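Local coordinates for tail spike protein (Acinetobacter phage vB_AbaP_AS12, PDB 6EU4), which probably recognises and degrades the capsular polysaccharide of its Acinetobacter baumannii host as a trimeric tailspike of the phage particle, at residues N268-T279 against M291-D302; T363-S371 against S433-L441. All coordinates share one frame; numbering follows the deposited sequence. Where two conformers were deposited one is given.

Interaction 1: N268-T279 against M291-D302; sequences NTTQTFIGCWAT and MQGCTMISCGAD
Phe-273 N gives a nearly straight bond to Thr-295 O and Phe-273 O takes one from Ile-297 N, each 2.8 Å, where strands 268-274 and 294-297 run parallel, 4.7 Å and 4° apart. This in-register pairing of successive coils is that of a right-handed parallel beta-helix, the fold familiar from phage tailspikes. At Gly-293 the regular bonding lapses although the backbones stay close, and water 1 accepts from Gln-271 N and donates to Gln-292 O. On the inner side, the Phe-273 ring takes Met-291 CE (3.7 Å from CE1) and Cys-294 SG at its edge, in plane; Trp-243 stacks on the ring. Met-291, a selenomethionine, bends twice along its chain, which lays SE against Asn-268 CB at 3.5 Å and brings CE round to the phenyl edge. Ile-274 and Ile-297 lie side by side on the other face, which turns to the neighbouring subunits. At the bend, Cys-276 N makes a long bond to Cys-299 SG (3.6 Å), while Gly-300 N donates to Cys-276 O. Beyond it Trp-277, with CG anti to its backbone N (chi1 -163°), reaches Asp-302: NE1 donates a 2.9 Å hydrogen bond to OD1, near the indole plane, from above a carboxylate perpendicular to the ring.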
loop_
_atom_site.group_PDB
_atom_site.type_symbol
_atom_site.label_atom_id
_atom_site.label_comp_id
_atom_site.label_asym_id
_atom_site.label_seq_id
_atom_site.Cartn_x
_atom_site.Cartn_y
_atom_site.Cartn_z
ATOM N N ASN A 268 -9.223 1.903 -19.012
ATOM C CA ASN A 268 -8.369 0.858 -18.464
ATOM C C ASN A 268 -8.820 0.540 -17.046
ATOM O O ASN A 268 -9.334 1.411 -16.342
ATOM C CB ASN A 268 -6.897 1.256 -18.387
ATOM C CG ASN A 268 -6.328 1.704 -19.711
ATOM O OD1 ASN A 268 -5.874 0.889 -20.506
ATOM N ND2 ASN A 268 -6.355 3.008 -19.955
ATOM N N THR A 269 -8.632 -0.711 -16.629
ATOM C CA THR A 269 -8.808 -1.025 -15.221
ATOM C C THR A 269 -7.726 -1.987 -14.760
ATOM O O THR A 269 -7.124 -2.716 -15.546
ATOM C CB THR A 269 -10.164 -1.672 -14.867
ATOM O OG1 THR A 269 -10.149 -3.025 -15.322
ATOM C CG2 THR A 269 -11.346 -0.910 -15.457
ATOM N N THR A 270 -7.515 -1.977 -13.453
ATOM C CA THR A 270 -6.832 -3.052 -12.724
ATOM C C THR A 270 -5.552 -3.510 -13.441
ATOM O O THR A 270 -5.336 -4.698 -13.725
ATOM C CB THR A 270 -7.796 -4.222 -12.445
ATOM O OG1 THR A 270 -8.422 -4.696 -13.648
ATOM C CG2 THR A 270 -8.862 -3.796 -11.444
ATOM N N GLN A 271 -4.653 -2.543 -13.667
ATOM C CA GLN A 271 -3.281 -2.819 -14.100
ATOM C C GLN A 271 -2.363 -2.747 -12.888
ATOM O O GLN A 271 -2.373 -1.751 -12.158
ATOM C CB GLN A 271 -2.800 -1.820 -15.159
ATOM C CG GLN A 271 -3.671 -1.756 -16.400
ATOM C CD GLN A 271 -3.646 -3.046 -17.199
ATOM O OE1 GLN A 271 -2.624 -3.416 -17.786
ATOM N NE2 GLN A 271 -4.777 -3.740 -17.234
ATOM N N THR A 272 -1.600 -3.811 -12.653
ATOM C CA THR A 272 -0.608 -3.835 -11.586
ATOM C C THR A 272 0.780 -3.893 -12.204
ATOM O O THR A 272 1.020 -4.681 -13.125
ATOM C CB THR A 272 -0.785 -5.048 -10.659
ATOM O OG1 THR A 272 -2.091 -5.045 -10.069
ATOM C CG2 THR A 272 0.222 -4.986 -9.492
ATOM N N PHE A 273 1.696 -3.088 -11.657
ATOM C CA PHE A 273 3.099 -3.061 -12.063
ATOM C C PHE A 273 3.949 -3.305 -10.833
ATOM O O PHE A 273 3.883 -2.527 -9.877
ATOM C CB PHE A 273 3.478 -1.719 -12.691
ATOM C CG PHE A 273 2.637 -1.356 -13.885
ATOM C CD1 PHE A 273 1.444 -0.677 -13.723
ATOM C CD2 PHE A 273 3.039 -1.687 -15.170
ATOM C CE1 PHE A 273 0.660 -0.352 -14.823
ATOM C CE2 PHE A 273 2.241 -1.367 -16.267
ATOM C CZ PHE A 273 1.073 -0.697 -16.087
ATOM N N ILE A 274 4.729 -4.383 -10.854
ATOM C CA ILE A 274 5.586 -4.776 -9.742
ATOM C C ILE A 274 7.009 -4.839 -10.263
ATOM O O ILE A 274 7.308 -5.643 -11.159
ATOM C CB ILE A 274 5.156 -6.131 -9.157
ATOM C CG1 ILE A 274 3.723 -5.997 -8.614
ATOM C CG2 ILE A 274 6.104 -6.557 -8.041
ATOM C CD1 ILE A 274 3.130 -7.286 -8.091
ATOM N N GLY A 275 7.888 -4.012 -9.701
ATOM C CA GLY A 275 9.290 -4.056 -10.124
ATOM C C GLY A 275 9.494 -3.757 -11.593
ATOM O O GLY A 275 10.407 -4.316 -12.219
ATOM N N CYS A 276 8.685 -2.865 -12.151
ATOM C CA CYS A 276 8.854 -2.428 -13.524
ATOM C C CYS A 276 9.742 -1.195 -13.560
ATOM O O CYS A 276 9.960 -0.520 -12.549
ATOM C CB CYS A 276 7.506 -2.140 -14.185
ATOM S SG CYS A 276 6.465 -3.659 -14.307
ATOM N N TRP A 277 10.270 -0.912 -14.744
ATOM C CA TRP A 277 11.331 0.081 -14.876
ATOM C C TRP A 277 11.152 0.850 -16.172
ATOM O O TRP A 277 11.208 0.252 -17.247
ATOM C CB TRP A 277 12.689 -0.615 -14.852
ATOM C CG TRP A 277 13.884 0.276 -14.587
ATOM C CD1 TRP A 277 13.890 1.520 -14.042
ATOM C CD2 TRP A 277 15.244 -0.062 -14.839
ATOM N NE1 TRP A 277 15.196 1.974 -13.917
ATOM C CE2 TRP A 277 16.037 1.024 -14.416
ATOM C CE3 TRP A 277 15.873 -1.179 -15.377
ATOM C CZ2 TRP A 277 17.420 1.026 -14.536
ATOM C CZ3 TRP A 277 17.251 -1.178 -15.496
ATOM C CH2 TRP A 277 18.008 -0.076 -15.079
ATOM N N ALA A 278 10.967 2.166 -16.067
ATOM C CA ALA A 278 10.957 3.060 -17.223
ATOM C C ALA A 278 12.326 3.722 -17.315
ATOM O O ALA A 278 12.806 4.270 -16.322
ATOM C CB ALA A 278 9.871 4.129 -17.084
ATOM N N THR A 279 12.984 3.637 -18.468
ATOM C CA THR A 279 14.260 4.323 -18.618
ATOM C C THR A 279 14.322 5.092 -19.928
ATOM O O THR A 279 13.685 4.737 -20.925
ATOM C CB THR A 279 15.494 3.359 -18.539
ATOM O OG1 THR A 279 15.554 2.532 -19.694
ATOM C CG2 THR A 279 15.443 2.436 -17.290
HETATM N N MSE A 291 -6.592 5.402 -16.507
HETATM C CA MSE A 291 -6.041 4.256 -15.828
HETATM C C MSE A 291 -6.671 4.117 -14.444
HETATM O O MSE A 291 -6.198 4.715 -13.465
HETATM C CB MSE A 291 -4.508 4.386 -15.737
HETATM C CG MSE A 291 -3.821 3.920 -17.038
HETATM SE SE MSE A 291 -3.742 1.951 -17.174
HETATM C CE MSE A 291 -1.975 1.635 -16.504
ATOM N N GLN A 292 -7.728 3.311 -14.359
ATOM C CA GLN A 292 -8.457 3.121 -13.115
ATOM C C GLN A 292 -7.912 1.912 -12.358
ATOM O O GLN A 292 -7.573 0.888 -12.963
ATOM C CB GLN A 292 -9.950 2.920 -13.388
ATOM C CG GLN A 292 -10.530 3.778 -14.517
ATOM C CD GLN A 292 -10.268 5.252 -14.309
ATOM O OE1 GLN A 292 -9.847 5.672 -13.234
ATOM N NE2 GLN A 292 -10.522 6.048 -15.339
ATOM N N GLY A 293 -7.873 2.015 -11.027
ATOM C CA GLY A 293 -7.459 0.854 -10.230
ATOM C C GLY A 293 -6.048 0.365 -10.493
ATOM O O GLY A 293 -5.810 -0.854 -10.498
ATOM N N CYS A 294 -5.102 1.285 -10.659
ATOM C CA CYS A 294 -3.723 0.970 -11.016
ATOM C C CYS A 294 -2.802 1.050 -9.806
ATOM O O CYS A 294 -2.801 2.053 -9.084
ATOM C CB CYS A 294 -3.242 1.946 -12.085
ATOM S SG CYS A 294 -1.512 1.777 -12.516
ATOM N N THR A 295 -2.011 0.001 -9.590
ATOM C CA THR A 295 -1.043 -0.024 -8.505
ATOM C C THR A 295 0.342 -0.247 -9.089
ATOM O O THR A 295 0.543 -1.177 -9.890
ATOM C CB THR A 295 -1.347 -1.125 -7.472
ATOM O OG1 THR A 295 -2.699 -1.027 -6.980
ATOM C CG2 THR A 295 -0.403 -1.003 -6.275
HETATM N N MSE A 296 1.300 0.568 -8.640
HETATM C CA MSE A 296 2.722 0.384 -8.930
HETATM C C MSE A 296 3.443 0.075 -7.629
HETATM O O MSE A 296 3.274 0.805 -6.651
HETATM C CB MSE A 296 3.285 1.643 -9.588
HETATM C CG MSE A 296 2.523 2.031 -10.843
HETATM SE SE MSE A 296 3.133 3.825 -11.403
HETATM C CE MSE A 296 4.947 3.404 -11.767
ATOM N N ILE A 297 4.209 -1.024 -7.593
ATOM C CA ILE A 297 4.918 -1.470 -6.396
ATOM C C ILE A 297 6.401 -1.561 -6.710
ATOM O O ILE A 297 6.805 -2.324 -7.596
ATOM C CB ILE A 297 4.386 -2.830 -5.914
ATOM C CG1 ILE A 297 2.921 -2.707 -5.532
ATOM C CG2 ILE A 297 5.187 -3.375 -4.738
ATOM C CD1 ILE A 297 2.228 -4.038 -5.540
ATOM N N SER A 298 7.204 -0.803 -5.974
ATOM C CA SER A 298 8.666 -0.856 -6.075
ATOM C C SER A 298 9.112 -0.811 -7.541
ATOM O O SER A 298 9.962 -1.579 -8.006
ATOM C CB SER A 298 9.214 -2.078 -5.325
ATOM O OG SER A 298 9.065 -1.918 -3.915
ATOM N N CYS A 299 8.530 0.128 -8.267
ATOM C CA CYS A 299 8.936 0.437 -9.627
ATOM C C CYS A 299 9.959 1.562 -9.608
ATOM O O CYS A 299 10.093 2.288 -8.627
ATOM C CB CYS A 299 7.751 0.854 -10.477
ATOM S SG CYS A 299 6.502 -0.471 -10.691
ATOM N N GLY A 300 10.689 1.691 -10.716
ATOM C CA GLY A 300 11.722 2.693 -10.835
ATOM C C GLY A 300 11.660 3.402 -12.171
ATOM O O GLY A 300 10.980 2.969 -13.110
ATOM N N ALA A 301 12.417 4.490 -12.253
ATOM C CA ALA A 301 12.491 5.258 -13.484
ATOM C C ALA A 301 13.820 5.986 -13.500
ATOM O O ALA A 301 14.107 6.773 -12.590
ATOM C CB ALA A 301 11.329 6.234 -13.574
ATOM N N ASP A 302 14.658 5.684 -14.479
ATOM C CA ASP A 302 16.010 6.227 -14.520
ATOM C C ASP A 302 16.219 6.975 -15.827
ATOM O O ASP A 302 15.786 6.524 -16.899
ATOM C CB ASP A 302 17.093 5.128 -14.414
ATOM C CG ASP A 302 17.239 4.527 -13.015
ATOM O OD1 ASP A 302 16.215 4.261 -12.370
ATOM O OD2 ASP A 302 18.408 4.280 -12.589
HETATM O O HOH W 1 -5.324 0.334 -14.371
#

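Interaction 2: T363-S371 against S433-L441; sequences TSSWNNNNS and SSLTAFTKL
The amide of Asn-370 grips the backbone of Phe-438 at two points, its plane only 9° from that of the phenyl ring. OD1 accepts from Phe-438 N at 2.9 Å, in the carbonyl plane and on a lone pair. ND2 donates almost straight to Phe-438 O, also 2.9 Å, although it comes to that oxygen from above the peptide carbonyl plane. Two bonds to one residue fix the rotation of the amide, and OD1 also lies 3.4 Å from Phe-438 CD2. Beside this pair, water 2 joins Asn-370 N to Thr-436 O. Asn-369 CB presses on the same carbonyl oxygen at 3.1 Å, while its amide turns back to Ser-365 O, lying in that carbonyl's plane. Ser-365 O also accepts from Asn-368 N, closing a type I turn. With OG1 set between the backbone N and the carbonyl carbon (chi1 58°), Thr-436 meets Ser-364 OG at 2.8 Å, a hydroxyl pair in which either may donate; CG2 lies against the peptide joining Ser-365 and Trp-366. Tyr-444 stacks on the Phe-438 ring. Such asparagine-to-backbone bridging joins two irregular loops that link successive strands of a parallel beta-helix, one entering strand 371-376 and the other strand 443-445.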
loop_
_atom_site.group_PDB
_atom_site.type_symbol
_atom_site.label_atom_id
_atom_site.label_comp_id
_atom_site.label_asym_id
_atom_site.label_seq_id
_atom_site.Cartn_x
_atom_site.Cartn_y
_atom_site.Cartn_z
ATOM N N THR A 363 5.823 29.638 -22.374
ATOM C CA THR A 363 4.624 30.392 -22.027
ATOM C C THR A 363 3.827 29.567 -21.039
ATOM O O THR A 363 3.424 28.450 -21.363
ATOM C CB THR A 363 3.786 30.681 -23.268
ATOM O OG1 THR A 363 4.551 31.499 -24.153
ATOM C CG2 THR A 363 2.499 31.405 -22.891
ATOM N N SER A 364 3.599 30.108 -19.852
ATOM C CA SER A 364 2.974 29.318 -18.808
ATOM C C SER A 364 1.455 29.418 -18.876
ATOM O O SER A 364 0.887 30.348 -19.456
ATOM C CB SER A 364 3.475 29.763 -17.435
ATOM O OG SER A 364 2.974 31.047 -17.089
ATOM N N SER A 365 0.799 28.430 -18.273
ATOM C CA SER A 365 -0.654 28.407 -18.173
ATOM C C SER A 365 -1.024 27.500 -17.011
ATOM O O SER A 365 -0.161 26.852 -16.409
ATOM C CB SER A 365 -1.296 27.921 -19.468
ATOM O OG SER A 365 -0.986 26.564 -19.683
ATOM N N TRP A 366 -2.326 27.420 -16.725
ATOM C CA TRP A 366 -2.798 26.587 -15.611
ATOM C C TRP A 366 -2.352 25.135 -15.735
ATOM O O TRP A 366 -2.182 24.454 -14.717
ATOM C CB TRP A 366 -4.330 26.656 -15.522
ATOM C CG TRP A 366 -4.998 26.018 -16.678
ATOM C CD1 TRP A 366 -5.227 26.583 -17.902
ATOM C CD2 TRP A 366 -5.533 24.688 -16.746
ATOM N NE1 TRP A 366 -5.865 25.687 -18.727
ATOM C CE2 TRP A 366 -6.060 24.516 -18.040
ATOM C CE3 TRP A 366 -5.622 23.627 -15.837
ATOM C CZ2 TRP A 366 -6.655 23.335 -18.446
ATOM C CZ3 TRP A 366 -6.204 22.454 -16.247
ATOM C CH2 TRP A 366 -6.718 22.312 -17.540
ATOM N N ASN A 367 -2.188 24.613 -16.955
ATOM C CA ASN A 367 -1.794 23.224 -17.136
ATOM C C ASN A 367 -0.406 23.086 -17.746
ATOM O O ASN A 367 -0.071 22.027 -18.273
ATOM C CB ASN A 367 -2.808 22.469 -18.004
ATOM C CG ASN A 367 -2.901 23.004 -19.421
ATOM O OD1 ASN A 367 -2.397 24.079 -19.735
ATOM N ND2 ASN A 367 -3.587 22.258 -20.284
ATOM N N ASN A 368 0.405 24.136 -17.687
ATOM C CA ASN A 368 1.748 24.105 -18.261
ATOM C C ASN A 368 2.603 25.072 -17.437
ATOM O O ASN A 368 2.693 26.260 -17.755
ATOM C CB ASN A 368 1.703 24.508 -19.728
ATOM C CG ASN A 368 3.043 24.398 -20.406
ATOM O OD1 ASN A 368 3.970 23.764 -19.900
ATOM N ND2 ASN A 368 3.144 24.981 -21.589
ATOM N N ASN A 369 3.184 24.572 -16.347
ATOM C CA ASN A 369 3.867 25.480 -15.433
ATOM C C ASN A 369 5.003 24.777 -14.700
ATOM O O ASN A 369 5.164 23.559 -14.767
ATOM C CB ASN A 369 2.882 26.114 -14.455
ATOM C CG ASN A 369 2.005 25.087 -13.761
ATOM O OD1 ASN A 369 2.477 24.302 -12.949
ATOM N ND2 ASN A 369 0.714 25.098 -14.083
ATOM N N ASN A 370 5.833 25.583 -14.031
ATOM C CA ASN A 370 7.084 25.061 -13.472
ATOM C C ASN A 370 6.874 24.628 -12.024
ATOM O O ASN A 370 7.344 25.250 -11.078
ATOM C CB ASN A 370 8.219 26.069 -13.610
ATOM C CG ASN A 370 8.084 27.322 -12.709
ATOM O OD1 ASN A 370 7.012 27.939 -12.576
ATOM N ND2 ASN A 370 9.215 27.723 -12.129
ATOM N N SER A 371 6.191 23.489 -11.884
ATOM C CA SER A 371 5.911 22.892 -10.594
ATOM C C SER A 371 6.262 21.412 -10.599
ATOM O O SER A 371 6.066 20.714 -11.597
ATOM C CB SER A 371 4.434 23.076 -10.206
ATOM O OG SER A 371 3.540 22.513 -11.158
ATOM N N SER A 433 -2.302 31.836 -4.908
ATOM C CA SER A 433 -1.610 32.504 -5.997
ATOM C C SER A 433 -2.491 32.589 -7.232
ATOM O O SER A 433 -3.174 31.622 -7.578
ATOM C CB SER A 433 -0.333 31.747 -6.371
ATOM O OG SER A 433 0.329 32.376 -7.460
ATOM N N SER A 434 -2.441 33.738 -7.908
ATOM C CA SER A 434 -3.051 33.890 -9.222
ATOM C C SER A 434 -2.034 33.712 -10.341
ATOM O O SER A 434 -2.365 33.943 -11.506
ATOM C CB SER A 434 -3.720 35.268 -9.353
ATOM O OG SER A 434 -2.742 36.280 -9.254
ATOM N N LEU A 435 -0.807 33.322 -10.018
ATOM C CA LEU A 435 0.220 33.163 -11.033
ATOM C C LEU A 435 0.229 31.741 -11.596
ATOM O O LEU A 435 -0.339 30.805 -11.021
ATOM C CB LEU A 435 1.596 33.501 -10.444
ATOM C CG LEU A 435 1.759 34.857 -9.750
ATOM C CD1 LEU A 435 3.186 35.015 -9.229
ATOM C CD2 LEU A 435 1.402 36.005 -10.674
ATOM N N THR A 436 0.931 31.576 -12.735
ATOM C CA THR A 436 1.226 30.249 -13.279
ATOM C C THR A 436 2.717 30.100 -13.570
ATOM O O THR A 436 3.109 29.212 -14.334
ATOM C CB THR A 436 0.417 29.937 -14.544
ATOM O OG1 THR A 436 0.665 30.928 -15.558
ATOM C CG2 THR A 436 -1.086 29.869 -14.227
ATOM N N ALA A 437 3.547 30.951 -12.977
ATOM C CA ALA A 437 4.995 30.869 -13.096
ATOM C C ALA A 437 5.586 31.255 -11.754
ATOM O O ALA A 437 5.231 32.299 -11.197
ATOM C CB ALA A 437 5.526 31.795 -14.199
ATOM N N PHE A 438 6.482 30.417 -11.244
ATOM C CA PHE A 438 6.940 30.500 -9.871
ATOM C C PHE A 438 8.453 30.640 -9.797
ATOM O O PHE A 438 9.185 30.274 -10.726
ATOM C CB PHE A 438 6.445 29.270 -9.117
ATOM C CG PHE A 438 4.982 29.013 -9.372
ATOM C CD1 PHE A 438 4.031 29.835 -8.798
ATOM C CD2 PHE A 438 4.567 28.023 -10.246
ATOM C CE1 PHE A 438 2.677 29.666 -9.087
ATOM C CE2 PHE A 438 3.208 27.839 -10.510
ATOM C CZ PHE A 438 2.283 28.664 -9.944
ATOM N N THR A 439 8.915 31.199 -8.670
ATOM C CA THR A 439 10.340 31.436 -8.468
ATOM C C THR A 439 10.837 30.959 -7.112
ATOM O O THR A 439 11.984 31.252 -6.744
ATOM C CB THR A 439 10.646 32.932 -8.633
ATOM O OG1 THR A 439 9.923 33.672 -7.644
ATOM C CG2 THR A 439 10.234 33.429 -10.016
ATOM N N LYS A 440 10.011 30.245 -6.359
ATOM C CA LYS A 440 10.428 29.628 -5.113
ATOM C C LYS A 440 9.846 28.226 -5.020
ATOM O O LYS A 440 8.814 27.923 -5.618
ATOM C CB LYS A 440 9.976 30.458 -3.901
ATOM C CG LYS A 440 10.597 31.847 -3.842
ATOM C CD LYS A 440 10.169 32.561 -2.576
ATOM C CE LYS A 440 10.973 33.836 -2.345
ATOM N NZ LYS A 440 10.863 34.745 -3.485
ATOM N N LEU A 441 10.512 27.375 -4.235
ATOM C CA LEU A 441 10.081 25.991 -4.039
ATOM C C LEU A 441 8.948 26.003 -3.016
ATOM O O LEU A 441 9.108 25.649 -1.845
ATOM C CB LEU A 441 11.258 25.127 -3.602
ATOM C CG LEU A 441 10.993 23.625 -3.503
ATOM C CD1 LEU A 441 10.726 23.032 -4.898
ATOM C CD2 LEU A 441 12.183 22.925 -2.829
HETATM O O HOH W 2 5.497 28.192 -15.308
#

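In the fold
Interaction 1 belongs to the buried body of the beta-helix and interaction 2 to loops at its partly exposed side, their centres 28 Å apart and their nearest atoms about 16 Å apart. They share no strands and follow one another along the chain: 268-279 and 291-302 are neighbouring coils, whereas 61 residues separate the loops 363-371 and 433-441. Regular backbone bonding dominates the first, with cysteine, (seleno)methionine and aromatic side chains packed on the inner side; the second rests on an asparagine amide, hydroxyls and a water. Only the first takes part in the interface between subunits, where Thr-295 OG1 is hydrogen-bonded to Ser-298 OG of a neighbouring subunit; no other chain touches the loops.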